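Local coordinates for N-acetyl-beta-D glucosaminidase (Rhizomucor miehei CAU432, PDB 4ZM6), which probably hydrolyses terminal N-acetylglucosamine residues as a family 3 glycosidase and, through a GCN5-related region that binds acetyl-CoA, acetylates glucosamine, at residues E156-M161 / L210-K215; A175-H180 / P225-V230. All coordinates share one frame; numbering follows the deposited sequence.

Overall arrangement
Both contacts belong to the family 3 glycoside hydrolase domain, a family of the TIM-barrel clan. From the N terminus, the chain first runs through helix 155-171, turns back and enters strand 178-181; after a long excursion it forms helix 211-217 and then strand 227-230. Contact 1 (156-161 with 210-215) joins the two helices and closes a loop of 48 residues, whereas contact 2 (175-180 with 225-230) joins the two strands over 44. The loops cross, since the segments alternate along the chain. Two helix-strand pairs are thus tied in both layers, and Phe213 of contact 1 links them by packing on Ile178 of contact 2.

Contact 1 (E156-M161 / L210-K215)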
# COMPACT_ATOMS: atom_id res chain seq x y z
N GLU A 156 9.76 2.42 -4.60
CA GLU A 156 8.47 2.61 -5.25
C GLU A 156 8.64 3.20 -6.65
O GLU A 156 7.99 2.77 -7.60
CB GLU A 156 7.56 3.50 -4.39
CG GLU A 156 6.08 3.18 -4.56
CD GLU A 156 5.78 1.71 -4.31
OE1 GLU A 156 6.23 1.18 -3.26
OE2 GLU A 156 5.11 1.09 -5.17
N LEU A 157 9.53 4.18 -6.78
CA LEU A 157 9.88 4.74 -8.08
C LEU A 157 10.48 3.67 -9.00
O LEU A 157 10.20 3.66 -10.19
CB LEU A 157 10.84 5.91 -7.92
CG LEU A 157 11.45 6.55 -9.18
CD1 LEU A 157 10.41 6.90 -10.23
CD2 LEU A 157 12.22 7.81 -8.81
N VAL A 158 11.29 2.78 -8.44
CA VAL A 158 11.90 1.71 -9.22
C VAL A 158 10.82 0.73 -9.71
O VAL A 158 10.89 0.24 -10.83
CB VAL A 158 12.99 0.98 -8.42
CG1 VAL A 158 13.49 -0.26 -9.16
CG2 VAL A 158 14.16 1.92 -8.13
N ALA A 159 9.82 0.47 -8.88
CA ALA A 159 8.71 -0.40 -9.25
C ALA A 159 7.89 0.21 -10.37
O ALA A 159 7.63 -0.42 -11.39
CB ALA A 159 7.82 -0.66 -8.05
N ARG A 160 7.49 1.46 -10.14
CA ARG A 160 6.70 2.24 -11.08
C ARG A 160 7.31 2.19 -12.48
O ARG A 160 6.63 1.85 -13.45
CB ARG A 160 6.61 3.69 -10.60
CG ARG A 160 5.48 4.50 -11.20
CD ARG A 160 5.84 5.98 -11.27
NE ARG A 160 6.40 6.47 -10.02
CZ ARG A 160 7.13 7.58 -9.90
NH1 ARG A 160 7.40 8.35 -10.96
NH2 ARG A 160 7.60 7.93 -8.70
N MET A 161 8.60 2.51 -12.56
CA MET A 161 9.31 2.58 -13.84
C MET A 161 9.60 1.18 -14.38
O MET A 161 9.55 0.96 -15.59
CB MET A 161 10.62 3.35 -13.70
CG MET A 161 10.50 4.77 -13.15
SD MET A 161 9.51 5.98 -14.06
CE MET A 161 10.07 5.64 -15.71
N LEU A 210 13.36 -5.92 -2.26
CA LEU A 210 12.36 -6.77 -2.90
C LEU A 210 11.08 -6.03 -3.31
O LEU A 210 10.25 -6.60 -4.02
CB LEU A 210 12.03 -7.96 -2.00
CG LEU A 210 13.17 -8.95 -1.77
CD1 LEU A 210 12.89 -9.85 -0.58
CD2 LEU A 210 13.42 -9.79 -3.01
N VAL A 211 10.92 -4.78 -2.89
CA VAL A 211 9.71 -4.02 -3.22
C VAL A 211 9.44 -4.05 -4.72
O VAL A 211 8.36 -4.47 -5.13
CB VAL A 211 9.73 -2.57 -2.70
CG1 VAL A 211 8.58 -1.76 -3.28
CG2 VAL A 211 9.67 -2.55 -1.18
N PRO A 212 10.41 -3.60 -5.55
CA PRO A 212 10.14 -3.59 -7.00
C PRO A 212 9.94 -4.99 -7.61
O PRO A 212 9.13 -5.13 -8.54
CB PRO A 212 11.37 -2.89 -7.58
CG PRO A 212 12.43 -3.03 -6.56
CD PRO A 212 11.74 -3.04 -5.23
N PHE A 213 10.65 -5.99 -7.10
CA PHE A 213 10.48 -7.38 -7.56
C PHE A 213 9.09 -7.91 -7.22
O PHE A 213 8.43 -8.53 -8.05
CB PHE A 213 11.55 -8.30 -6.96
CG PHE A 213 12.93 -8.08 -7.52
CD1 PHE A 213 13.30 -8.66 -8.72
CD2 PHE A 213 13.85 -7.29 -6.85
CE1 PHE A 213 14.56 -8.46 -9.24
CE2 PHE A 213 15.11 -7.09 -7.36
CZ PHE A 213 15.47 -7.68 -8.56
N LYS A 214 8.65 -7.65 -5.99
CA LYS A 214 7.33 -8.08 -5.55
C LYS A 214 6.26 -7.47 -6.44
O LYS A 214 5.34 -8.16 -6.88
CB LYS A 214 7.08 -7.68 -4.10
CG LYS A 214 5.81 -8.29 -3.53
CD LYS A 214 5.24 -7.49 -2.37
CE LYS A 214 3.95 -8.12 -1.85
NZ LYS A 214 3.73 -7.81 -0.41
N LYS A 215 6.38 -6.17 -6.70
CA LYS A 215 5.39 -5.45 -7.47
C LYS A 215 5.31 -5.96 -8.91
O LYS A 215 4.22 -6.05 -9.48
CB LYS A 215 5.66 -3.95 -7.43
CG LYS A 215 4.56 -3.10 -8.06
CD LYS A 215 4.34 -1.79 -7.30
CE LYS A 215 3.66 -0.73 -8.16
NZ LYS A 215 4.61 0.06 -9.00
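Ala159 and Pro212 mark the tight part of this contact, where the helical segments 156-161 and 211-215 run 33° from parallel and their axes approach to 8.3 Å. The small methyl lets the backbones come close, CA of Ala159 lying 4.2 Å from CA of Pro212. Beside it Val158 reaches over with one branch: CG1 meets Pro212 CB at 3.7 Å and also touches CG of the same ring. The side chains on this buried side, Val158, Ala159 and Pro212, are apolar.

The other side is looser and more polar. CG of Lys215 stands anti to the backbone N (chi1 -172°), which sends the chain across to helix 155-171; there CD and NZ lie against Ala159 CB, NZ at 3.4 Å. The nearby backbone N-H of Arg160 offers that amine no acceptor. Glu156 starts out away from the partner helix, but its chain bends back to cross that of Lys215 at about a right angle. Their charged ends make only a long salt bridge, OE2 of Glu156 to NZ of Lys215 at 4.0 Å. Glu641 of helix 627-642 also touches Lys215.

No hydrogen bond joins the segments: the pairing rests on close apolar packing, with a modest electrostatic contribution probably added on the solvent side, where Glu156 is exposed.

Contact 2 (A175-H180 / P225-V230); sequences ATSIKH and PTSVMV
Strands 178-181 and 227-230 pair in parallel about the bridge of Ile178 with Val228, where Met229 N gives a nearly straight 2.9 Å bond to Ile178 O and Ile178 N a weak one to Ser227 O. At the far end the peptide bond between Lys179 and His180 is cis, and the chain turns a corner at His180. Ahead of the bridge, side chains take over much of the bonding. Thr226 OG1 accepts the backbone N-H of Thr176 at 3.2 Å, almost in line (176°). Ser227 turns its hydroxyl between its own backbone N and carbonyl carbon (chi1 84°), and from there OG donates to Thr176 O at 2.5 Å. The hydroxyl of Ser177 comes close to this pair and is also bonded to Trp129 NE1.

Apolar contacts fill the face carrying Ile178 and Val228. The CD1 end of Ile178 lies 3.8 Å from Pro225 CG, and its CG1 is 3.9 Å from Val228 CG2. Met229 runs alongside Lys179 in the same direction, with their CB atoms 3.9 Å apart. The amine of Lys179 continues past the sulfur to salt bridges with Glu82 and Asp80. Met229 SD approaches the His180 ring obliquely, 5.0 Å from its centroid.

This is a parallel strand pair of a TIM-barrel type domain: helices 155-171 and 211-217 pack on its Ile178 face through Val166, Phe213 and Ala216, while helix 323-340 touches Ala175 and Thr226. Strand 227-230 lies between strands 178-181 and 264-267, its parallel neighbours in the barrel wall.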
# COMPACT_ATOMS: atom_id res chain seq x y z
N ALA A 175 10.99 -10.79 -24.91
CA ALA A 175 11.00 -11.32 -23.53
C ALA A 175 11.83 -10.44 -22.60
O ALA A 175 12.66 -9.64 -23.05
CB ALA A 175 11.53 -12.74 -23.52
N THR A 176 11.61 -10.58 -21.29
CA THR A 176 12.29 -9.74 -20.30
C THR A 176 12.89 -10.54 -19.15
O THR A 176 12.58 -11.71 -18.96
CB THR A 176 11.35 -8.65 -19.72
OG1 THR A 176 10.19 -9.26 -19.13
CG2 THR A 176 10.91 -7.68 -20.81
N SER A 177 13.75 -9.87 -18.40
CA SER A 177 14.38 -10.44 -17.22
C SER A 177 14.61 -9.31 -16.24
O SER A 177 15.46 -8.45 -16.46
CB SER A 177 15.71 -11.10 -17.56
OG SER A 177 15.52 -12.20 -18.43
N ILE A 178 13.83 -9.29 -15.16
CA ILE A 178 14.05 -8.32 -14.10
C ILE A 178 15.25 -8.78 -13.27
O ILE A 178 15.37 -9.97 -12.94
CB ILE A 178 12.79 -8.07 -13.24
CG1 ILE A 178 12.18 -9.36 -12.70
CG2 ILE A 178 11.74 -7.33 -14.06
CD1 ILE A 178 11.23 -9.14 -11.55
N LYS A 179 16.16 -7.85 -12.98
CA LYS A 179 17.42 -8.18 -12.33
C LYS A 179 17.87 -7.05 -11.41
O LYS A 179 17.44 -5.92 -11.60
CB LYS A 179 18.49 -8.43 -13.39
CG LYS A 179 18.50 -7.43 -14.54
CD LYS A 179 19.87 -7.39 -15.21
CE LYS A 179 19.75 -7.06 -16.69
NZ LYS A 179 21.01 -6.52 -17.27
N HIS A 180 18.74 -7.33 -10.43
CA HIS A 180 19.36 -8.63 -10.18
C HIS A 180 18.85 -9.16 -8.86
O HIS A 180 19.19 -8.61 -7.80
CB HIS A 180 20.88 -8.49 -10.10
CG HIS A 180 21.49 -7.84 -11.31
ND1 HIS A 180 22.05 -8.57 -12.33
CD2 HIS A 180 21.61 -6.54 -11.65
CE1 HIS A 180 22.51 -7.74 -13.25
NE2 HIS A 180 22.25 -6.50 -12.86
N PRO A 225 6.72 -9.79 -15.55
CA PRO A 225 7.84 -10.23 -16.38
C PRO A 225 7.80 -11.73 -16.66
O PRO A 225 7.20 -12.49 -15.89
CB PRO A 225 9.06 -9.87 -15.55
CG PRO A 225 8.58 -9.93 -14.14
CD PRO A 225 7.13 -9.54 -14.16
N THR A 226 8.46 -12.14 -17.73
CA THR A 226 8.42 -13.51 -18.21
C THR A 226 9.59 -14.31 -17.68
O THR A 226 9.56 -15.54 -17.70
CB THR A 226 8.42 -13.57 -19.75
OG1 THR A 226 9.43 -12.71 -20.28
CG2 THR A 226 7.06 -13.15 -20.30
N SER A 227 10.63 -13.62 -17.21
CA SER A 227 11.74 -14.26 -16.50
C SER A 227 12.32 -13.37 -15.41
O SER A 227 12.12 -12.15 -15.40
CB SER A 227 12.84 -14.67 -17.49
OG SER A 227 13.72 -13.59 -17.76
N VAL A 228 13.04 -13.99 -14.48
CA VAL A 228 13.73 -13.29 -13.40
C VAL A 228 15.19 -13.74 -13.36
O VAL A 228 15.47 -14.93 -13.40
CB VAL A 228 13.07 -13.59 -12.04
CG1 VAL A 228 13.86 -12.96 -10.90
CG2 VAL A 228 11.63 -13.11 -12.02
N MET A 229 16.11 -12.78 -13.27
CA MET A 229 17.53 -13.10 -13.21
C MET A 229 18.08 -12.95 -11.78
O MET A 229 17.86 -11.93 -11.12
CB MET A 229 18.33 -12.21 -14.16
CG MET A 229 19.79 -12.61 -14.31
SD MET A 229 20.75 -11.37 -15.18
CE MET A 229 20.15 -11.62 -16.85
N VAL A 230 18.80 -13.96 -11.33
CA VAL A 230 19.42 -13.95 -10.02
C VAL A 230 20.89 -13.58 -10.15
O VAL A 230 21.69 -14.34 -10.71
CB VAL A 230 19.29 -15.33 -9.35
CG1 VAL A 230 19.79 -15.28 -7.92
CG2 VAL A 230 17.84 -15.81 -9.40